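Local coordinates for protein hydrogenase 2 maturation peptidase (Thaumarchaeota archaeon SCGC AB-539-E09, PDB 5TTX) that probably cleaves a C-terminal peptide from the large subunit of a nickel-iron hydrogenase during maturation of that enzyme, at residues Lys63-Asp68 and Thr124-Ile129; Arg9-Gly14 and Thr56-Tyr61; Gly21-Gly26 and Leu67-Leu72. All coordinates share one frame; numbering follows the deposited sequence.

Contact 1: residues Lys63-Asp68 and Thr124-Ile129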
loop_
_atom_site.group_PDB
_atom_site.type_symbol
_atom_site.label_atom_id
_atom_site.label_comp_id
_atom_site.label_asym_id
_atom_site.label_seq_id
_atom_site.Cartn_x
_atom_site.Cartn_y
_atom_site.Cartn_z
ATOM N N LYS A 63 21.250 10.611 26.133
ATOM C CA LYS A 63 20.558 10.494 27.401
ATOM C C LYS A 63 20.149 11.895 27.831
ATOM O O LYS A 63 20.908 12.848 27.647
ATOM C CB LYS A 63 21.447 9.789 28.435
ATOM C CG LYS A 63 20.841 9.633 29.808
ATOM C CD LYS A 63 21.754 8.820 30.695
ATOM C CE LYS A 63 21.186 8.661 32.098
ATOM N NZ LYS A 63 20.020 7.730 32.083
ATOM N N VAL A 64 18.925 12.026 28.341
ATOM C CA VAL A 64 18.392 13.308 28.795
ATOM C C VAL A 64 17.813 13.139 30.186
ATOM O O VAL A 64 17.128 12.147 30.470
ATOM C CB VAL A 64 17.313 13.879 27.852
ATOM C CG1 VAL A 64 16.886 15.227 28.352
ATOM C CG2 VAL A 64 17.869 14.042 26.476
ATOM N N ILE A 65 18.091 14.113 31.047
ATOM C CA ILE A 65 17.488 14.243 32.370
ATOM C C ILE A 65 16.857 15.624 32.444
ATOM O O ILE A 65 17.555 16.633 32.272
ATOM C CB ILE A 65 18.534 14.067 33.482
ATOM C CG1 ILE A 65 19.191 12.699 33.373
ATOM C CG2 ILE A 65 17.946 14.318 34.877
ATOM C CD1 ILE A 65 20.264 12.474 34.457
ATOM N N PHE A 66 15.547 15.674 32.690
ATOM C CA PHE A 66 14.806 16.926 32.825
ATOM C C PHE A 66 14.508 17.174 34.291
ATOM O O PHE A 66 14.067 16.261 35.006
ATOM C CB PHE A 66 13.468 16.913 32.061
ATOM C CG PHE A 66 13.588 17.312 30.625
ATOM C CD1 PHE A 66 13.475 18.637 30.250
ATOM C CD2 PHE A 66 13.824 16.353 29.635
ATOM C CE1 PHE A 66 13.607 19.014 28.911
ATOM C CE2 PHE A 66 13.940 16.721 28.299
ATOM C CZ PHE A 66 13.839 18.055 27.938
ATOM N N LEU A 67 14.710 18.416 34.720
ATOM C CA LEU A 67 14.388 18.846 36.076
ATOM C C LEU A 67 13.389 19.991 36.002
ATOM O O LEU A 67 13.598 20.967 35.261
ATOM C CB LEU A 67 15.652 19.266 36.831
ATOM C CG LEU A 67 16.695 18.147 36.977
ATOM C CD1 LEU A 67 18.008 18.741 36.597
ATOM C CD2 LEU A 67 16.771 17.645 38.390
ATOM N N ASP A 68 12.298 19.871 36.756
ATOM C CA ASP A 68 11.283 20.910 36.740
ATOM C C ASP A 68 10.534 20.876 38.059
ATOM O O ASP A 68 10.806 20.053 38.937
ATOM C CB ASP A 68 10.322 20.746 35.548
ATOM C CG ASP A 68 9.508 19.448 35.612
ATOM O OD1 ASP A 68 9.788 18.601 36.467
ATOM O OD2 ASP A 68 8.578 19.269 34.802
ATOM N N THR A 124 14.642 10.759 31.494
ATOM C CA THR A 124 14.411 10.734 32.936
ATOM C C THR A 124 13.904 12.118 33.360
ATOM O O THR A 124 14.395 13.143 32.879
ATOM C CB THR A 124 15.686 10.367 33.714
ATOM O OG1 THR A 124 16.001 8.989 33.522
ATOM C CG2 THR A 124 15.532 10.611 35.243
ATOM N N LEU A 125 12.899 12.149 34.231
ATOM C CA LEU A 125 12.309 13.410 34.663
ATOM C C LEU A 125 12.318 13.423 36.179
ATOM O O LEU A 125 11.898 12.449 36.816
ATOM C CB LEU A 125 10.884 13.624 34.139
ATOM C CG LEU A 125 10.695 13.769 32.639
ATOM C CD1 LEU A 125 10.242 12.420 32.033
ATOM C CD2 LEU A 125 9.702 14.837 32.363
ATOM N N ILE A 126 12.862 14.499 36.736
ATOM C CA ILE A 126 12.933 14.707 38.169
ATOM C C ILE A 126 12.134 15.966 38.471
ATOM O O ILE A 126 12.534 17.080 38.089
ATOM C CB ILE A 126 14.386 14.834 38.644
ATOM C CG1 ILE A 126 15.111 13.484 38.467
ATOM C CG2 ILE A 126 14.430 15.330 40.076
ATOM C CD1 ILE A 126 16.633 13.598 38.548
ATOM N N GLY A 127 10.995 15.794 39.130
ATOM C CA GLY A 127 10.143 16.903 39.506
ATOM C C GLY A 127 10.280 17.165 40.993
ATOM O O GLY A 127 10.540 16.242 41.776
ATOM N N CYS A 128 10.091 18.430 41.372
ATOM C CA CYS A 128 10.138 18.885 42.752
ATOM C C CYS A 128 8.829 19.564 43.132
ATOM O O CYS A 128 8.361 20.457 42.421
ATOM C CB CYS A 128 11.295 19.869 42.955
ATOM S SG CYS A 128 11.338 20.523 44.624
ATOM N N ILE A 129 8.220 19.136 44.235
ATOM C CA ILE A 129 7.001 19.800 44.692
ATOM C C ILE A 129 7.388 21.155 45.266
ATOM O O ILE A 129 8.209 21.205 46.180
ATOM C CB ILE A 129 6.255 18.980 45.738
ATOM C CG1 ILE A 129 5.871 17.616 45.146
ATOM C CG2 ILE A 129 5.011 19.771 46.252
ATOM C CD1 ILE A 129 5.120 16.724 46.123
HETATM O O HOH W 1 17.632 8.892 31.208
#
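Val64 O takes the backbone N-H of Thr124 at 3.0 Å and a weak bond from a water. The same water accepts from Lys63 NZ and lies 2.8 Å from Thr124 OG1, so it ties the lysine to the threonine across the start of the strand pair. The shortest bond follows further on: Ile126 N reaches Phe66 O at 2.7 Å, nearly in line with the carbonyl bond, with an N-H...O angle of 172°. Phe66 N to Thr124 O, Asp68 N to Ile126 O and Cys128 N to Asp68 O complete a parallel pairing at the heart of the mixed five-stranded sheet of this alpha/beta fold. Helix 141-158 packs on the face that carries Ile65, Leu67 and Ile126. There Leu67 CD2 sits 3.7 Å from both CB and CG2 of Ile126, the two side chains lying alongside each other. Ile65 holds CG2 anti to its backbone N (chi1 -59°, measured to CG1), which brings that methyl 4.0 Å from Ile126 CD1. On the other face Phe66 CB lies against Leu125 CG, and Phe66 also packs on Met99 of the second subunit. Asp68 OD1 forms a salt bridge with Arg98 of that second subunit.

Contact 2: residues Arg9-Gly14 and Thr56-Tyr61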
loop_
_atom_site.group_PDB
_atom_site.type_symbol
_atom_site.label_atom_id
_atom_site.label_comp_id
_atom_site.label_asym_id
_atom_site.label_seq_id
_atom_site.Cartn_x
_atom_site.Cartn_y
_atom_site.Cartn_z
ATOM N N ARG A 9 27.130 14.306 25.001
ATOM C CA ARG A 9 26.433 13.025 25.050
ATOM C C ARG A 9 25.255 12.992 26.006
ATOM O O ARG A 9 24.225 12.398 25.674
ATOM C CB ARG A 9 27.413 11.909 25.420
ATOM C CG ARG A 9 28.332 11.542 24.297
ATOM C CD ARG A 9 27.667 10.537 23.363
ATOM N NE ARG A 9 28.352 10.421 22.075
ATOM C CZ ARG A 9 28.089 9.478 21.173
ATOM N NH1 ARG A 9 27.158 8.557 21.417
ATOM N NH2 ARG A 9 28.761 9.448 20.025
ATOM N N VAL A 10 25.372 13.588 27.186
ATOM C CA VAL A 10 24.299 13.603 28.171
ATOM C C VAL A 10 23.836 15.039 28.367
ATOM O O VAL A 10 24.664 15.947 28.492
ATOM C CB VAL A 10 24.738 13.007 29.516
ATOM C CG1 VAL A 10 23.648 13.253 30.573
ATOM C CG2 VAL A 10 25.027 11.532 29.359
ATOM N N LEU A 11 22.517 15.238 28.375
ATOM C CA LEU A 11 21.898 16.531 28.608
ATOM C C LEU A 11 21.203 16.482 29.954
ATOM O O LEU A 11 20.351 15.617 30.177
ATOM C CB LEU A 11 20.885 16.886 27.515
ATOM C CG LEU A 11 19.988 18.095 27.879
ATOM C CD1 LEU A 11 20.825 19.343 28.047
ATOM C CD2 LEU A 11 18.862 18.353 26.845
ATOM N N VAL A 12 21.564 17.393 30.850
ATOM C CA VAL A 12 20.778 17.638 32.057
ATOM C C VAL A 12 20.148 19.016 31.918
ATOM O O VAL A 12 20.864 20.032 31.867
ATOM C CB VAL A 12 21.630 17.540 33.329
ATOM C CG1 VAL A 12 20.767 17.700 34.581
ATOM C CG2 VAL A 12 22.424 16.233 33.359
ATOM N N ALA A 13 18.811 19.053 31.871
ATOM C CA ALA A 13 18.058 20.249 31.503
ATOM C C ALA A 13 17.239 20.736 32.682
ATOM O O ALA A 13 16.369 20.014 33.177
ATOM C CB ALA A 13 17.137 19.979 30.306
ATOM N N GLY A 14 17.511 21.962 33.127
ATOM C CA GLY A 14 16.685 22.604 34.131
ATOM C C GLY A 14 15.617 23.460 33.477
ATOM O O GLY A 14 15.918 24.327 32.653
ATOM N N THR A 56 18.508 19.211 15.455
ATOM C CA THR A 56 19.812 19.872 15.548
ATOM C C THR A 56 20.214 20.234 16.977
ATOM O O THR A 56 21.156 21.018 17.168
ATOM C CB THR A 56 19.880 21.143 14.679
ATOM O OG1 THR A 56 19.064 22.168 15.265
ATOM C CG2 THR A 56 19.413 20.868 13.252
ATOM N N ASP A 57 19.532 19.704 17.990
ATOM C CA ASP A 57 19.883 20.035 19.368
ATOM C C ASP A 57 19.618 18.840 20.274
ATOM O O ASP A 57 20.545 18.110 20.621
ATOM C CB ASP A 57 19.111 21.273 19.854
ATOM C CG ASP A 57 19.578 21.768 21.218
ATOM O OD1 ASP A 57 20.611 21.281 21.705
ATOM O OD2 ASP A 57 18.910 22.646 21.816
ATOM N N LEU A 58 18.357 18.615 20.641
ATOM C CA LEU A 58 18.046 17.537 21.581
ATOM C C LEU A 58 18.417 16.169 21.011
ATOM O O LEU A 58 18.904 15.289 21.737
ATOM C CB LEU A 58 16.567 17.593 21.954
ATOM C CG LEU A 58 16.085 16.725 23.104
ATOM C CD1 LEU A 58 16.902 16.943 24.366
ATOM C CD2 LEU A 58 14.652 17.064 23.356
ATOM N N GLU A 59 18.231 15.979 19.708
ATOM C CA GLU A 59 18.531 14.688 19.106
ATOM C C GLU A 59 20.018 14.345 19.144
ATOM O O GLU A 59 20.369 13.176 18.955
ATOM C CB GLU A 59 18.024 14.655 17.663
ATOM C CG GLU A 59 18.845 15.478 16.705
ATOM C CD GLU A 59 18.285 15.439 15.294
ATOM O OE1 GLU A 59 17.437 14.559 15.008
ATOM O OE2 GLU A 59 18.689 16.285 14.468
ATOM N N ASP A 60 20.896 15.307 19.402
ATOM C CA ASP A 60 22.312 14.976 19.472
ATOM C C ASP A 60 22.729 14.395 20.814
ATOM O O ASP A 60 23.906 14.085 20.987
ATOM C CB ASP A 60 23.155 16.208 19.159
ATOM C CG ASP A 60 22.877 16.760 17.768
ATOM O OD1 ASP A 60 22.420 15.979 16.895
ATOM O OD2 ASP A 60 23.109 17.974 17.554
ATOM N N TYR A 61 21.813 14.234 21.759
ATOM C CA TYR A 61 22.116 13.567 23.014
ATOM C C TYR A 61 21.614 12.136 22.972
ATOM O O TYR A 61 20.638 11.821 22.290
ATOM C CB TYR A 61 21.484 14.291 24.208
ATOM C CG TYR A 61 21.989 15.690 24.333
ATOM C CD1 TYR A 61 23.140 15.967 25.065
ATOM C CD2 TYR A 61 21.347 16.738 23.687
ATOM C CE1 TYR A 61 23.636 17.261 25.160
ATOM C CE2 TYR A 61 21.826 18.034 23.789
ATOM C CZ TYR A 61 22.971 18.284 24.525
ATOM O OH TYR A 61 23.454 19.558 24.616
#
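Leu11 sets its CB over the centre of one face of the Tyr61 ring, 3.5 Å from the ring centroid and only 13° off the ring normal. This is a CH-pi contact in which the methylene, rather than a methyl at the end of the leucine, rests on the aromatic face. Backbone atoms at the start of the strand and just before it border the same ring: Arg9 O and Val10 N lie at its edge, in its plane. Leu11 N, for its part, comes within 3.4 Å of Tyr61 CD1. The tyrosine is thus bordered by main chain at its rim while Leu11 CB lies over one face. Tyr61 CG stands beside its own backbone N and anti to the carbonyl carbon (chi1 -61°), an orientation that lays the ring along the start of the strand and carries OH on to Asp43 and Arg45, both of which it meets by hydrogen bonds.

Beyond CB, Leu11 turns to a second partner. With CG anti to the backbone N (chi1 167°), its CD2 methyl reaches Leu58 CD1 at 3.5 Å, a close methyl-to-methyl approach in which the two side chains cross at about a right angle. Leu58 and Tyr61 are brought to the same strand residue by a type I beta turn, closed by Tyr61 N bonding to Leu58 O at 3.1 Å. The contact therefore joins strand 10-15 to the turn at residues 58-61.

Leu58 also touches Val64 on strand 63-69 and Leu101 of the second subunit, and Asp57 forms a salt bridge with Arg45 of strand 42-48. Strand 10-15 lies between strands 42-48 and 63-69 in the sheet, and the turn leads directly into the latter.

Contact 3: residues Gly21-Gly26 and Leu67-Leu72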
loop_
_atom_site.group_PDB
_atom_site.type_symbol
_atom_site.label_atom_id
_atom_site.label_comp_id
_atom_site.label_asym_id
_atom_site.label_seq_id
_atom_site.Cartn_x
_atom_site.Cartn_y
_atom_site.Cartn_z
ATOM N N GLY A 21 9.869 32.032 42.080
ATOM C CA GLY A 21 10.040 31.304 43.322
ATOM C C GLY A 21 10.544 29.903 43.087
ATOM O O GLY A 21 11.587 29.687 42.463
ATOM N N ASP A 22 9.800 28.927 43.591
ATOM C CA ASP A 22 10.271 27.552 43.510
ATOM C C ASP A 22 10.161 26.959 42.101
ATOM O O ASP A 22 10.639 25.838 41.885
ATOM C CB ASP A 22 9.519 26.686 44.522
ATOM C CG ASP A 22 9.861 27.032 45.963
ATOM O OD1 ASP A 22 9.034 26.731 46.847
ATOM O OD2 ASP A 22 10.949 27.623 46.222
ATOM N N ASP A 23 9.582 27.671 41.126
ATOM C CA ASP A 23 9.710 27.207 39.746
ATOM C C ASP A 23 11.136 27.290 39.248
ATOM O O ASP A 23 11.435 26.745 38.180
ATOM C CB ASP A 23 8.816 28.007 38.799
ATOM C CG ASP A 23 8.497 27.249 37.523
ATOM O OD1 ASP A 23 8.221 26.030 37.632
ATOM O OD2 ASP A 23 8.494 27.853 36.419
ATOM N N GLY A 24 12.014 27.984 39.971
ATOM C CA GLY A 24 13.420 27.962 39.641
ATOM C C GLY A 24 14.179 26.748 40.139
ATOM O O GLY A 24 15.405 26.734 40.049
ATOM N N PHE A 25 13.498 25.721 40.661
ATOM C CA PHE A 25 14.186 24.492 41.074
ATOM C C PHE A 25 15.127 23.950 39.990
ATOM O O PHE A 25 16.314 23.716 40.244
ATOM C CB PHE A 25 13.150 23.434 41.460
ATOM C CG PHE A 25 13.691 22.022 41.509
ATOM C CD1 PHE A 25 13.433 21.111 40.467
ATOM C CD2 PHE A 25 14.435 21.592 42.601
ATOM C CE1 PHE A 25 13.926 19.789 40.530
ATOM C CE2 PHE A 25 14.932 20.276 42.669
ATOM C CZ PHE A 25 14.681 19.382 41.664
ATOM N N GLY A 26 14.613 23.727 38.777
ATOM C CA GLY A 26 15.406 23.100 37.731
ATOM C C GLY A 26 16.661 23.881 37.363
ATOM O O GLY A 26 17.773 23.347 37.385
ATOM N N LEU A 67 14.710 18.416 34.720
ATOM C CA LEU A 67 14.388 18.846 36.076
ATOM C C LEU A 67 13.389 19.991 36.002
ATOM O O LEU A 67 13.598 20.967 35.261
ATOM C CB LEU A 67 15.652 19.266 36.831
ATOM C CG LEU A 67 16.695 18.147 36.977
ATOM C CD1 LEU A 67 18.008 18.741 36.597
ATOM C CD2 LEU A 67 16.771 17.645 38.390
ATOM N N ASP A 68 12.298 19.871 36.756
ATOM C CA ASP A 68 11.283 20.910 36.740
ATOM C C ASP A 68 10.534 20.876 38.059
ATOM O O ASP A 68 10.806 20.053 38.937
ATOM C CB ASP A 68 10.322 20.746 35.548
ATOM C CG ASP A 68 9.508 19.448 35.612
ATOM O OD1 ASP A 68 9.788 18.601 36.467
ATOM O OD2 ASP A 68 8.578 19.269 34.802
ATOM N N SER A 69 9.546 21.749 38.165
ATOM C CA SER A 69 8.703 21.840 39.346
ATOM C C SER A 69 7.330 21.263 39.004
ATOM O O SER A 69 6.775 21.563 37.946
ATOM C CB SER A 69 8.626 23.300 39.820
ATOM O OG SER A 69 7.726 23.472 40.901
ATOM N N VAL A 70 6.801 20.417 39.877
ATOM C CA VAL A 70 5.547 19.702 39.620
ATOM C C VAL A 70 4.688 19.731 40.878
ATOM O O VAL A 70 5.151 19.365 41.960
ATOM C CB VAL A 70 5.781 18.226 39.204
ATOM C CG1 VAL A 70 6.484 18.126 37.868
ATOM C CG2 VAL A 70 6.582 17.483 40.268
ATOM N N GLU A 71 3.421 20.093 40.736
ATOM C CA GLU A 71 2.508 19.964 41.866
ATOM C C GLU A 71 1.944 18.542 41.925
ATOM O O GLU A 71 1.113 18.153 41.110
ATOM C CB GLU A 71 1.409 21.023 41.791
ATOM C CG GLU A 71 1.957 22.413 42.193
ATOM C CD GLU A 71 1.964 22.679 43.725
ATOM O OE1 GLU A 71 1.853 23.893 44.091
ATOM O OE2 GLU A 71 2.063 21.699 44.544
ATOM N N LEU A 72 2.389 17.783 42.910
ATOM C CA LEU A 72 1.907 16.451 43.226
ATOM C C LEU A 72 1.471 16.453 44.675
ATOM O O LEU A 72 1.771 17.384 45.424
ATOM C CB LEU A 72 3.022 15.403 43.019
ATOM C CG LEU A 72 3.574 15.423 41.600
ATOM C CD1 LEU A 72 4.771 14.530 41.502
ATOM C CD2 LEU A 72 2.446 15.000 40.577
HETATM O O HOH W 2 9.590 23.166 42.820
HETATM O O HOH W 3 9.232 23.863 36.077
#
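A 3-10 turn at residues 22-24, with Gly24 at the N-cap position, leads into helix 25-34 and sets Gly26 against the end of strand 63-69, the CA atoms of Gly26 and Leu67 being 4.7 Å apart. In the alpha/beta fold of hydrogenase maturation proteases, this joins the first helix to a central strand of the sheet. Gly26, having no side chain, brings its CA within 3.7 Å of Leu67 O. Phe25 carries the apolar part. Its CG is anti to the backbone N (chi1 163°), which places the ring beside the strand, where CD1 meets Asp68 O obliquely at 3.2 Å and CE1 lies 4.1 Å from Leu67 CB. The ring also packs on Val143, Thr147 and Ala150 of helix 141-158 and on Cys128. An alanine here is likely to open a gap between strand 63-69 and helix 141-158, leaving Leu67 CB and Val143 without their aromatic neighbour. Further along, Ser69 CB packs against Asp23 OD1 at 3.5 Å, and the polar groups are bridged by water: one links Asp22 O with Ser69 OG. The carboxylate of Asp22 is engaged by backbone N-H groups of Arg131, Ser132 and Ser140, while Asp23 OD2 takes that of Asn17. A second water, which receives the N-H of Ser69 at 3.0 Å, lies 2.9 Å from Asp23 OD1 and may donate to it.

How the contacts relate
Contacts 1 and 3 both use strand 63-69, and contact 2 adjoins it through the neighbouring strand 10-15. Contacts 1 and 3 share Leu67 and Asp68, and their centres lie about 10 Å apart; where the strand leaves the sheet, Val70 N still approaches Cys128 O at 3.0 Å, a probable hydrogen bond. Contact 2, its centre about 13 Å from that of contact 1, borders the other edge of the strand, where Ala13 N probably bonds to Ile65 O at 2.8 Å. Contacts 2 and 3 lie about 20 Å apart between centres, on opposite sides of the chain's centre. Contact 3 lies at the C-terminal end of strand 63-69, the end at which the site of an alpha/beta enzyme would be expected.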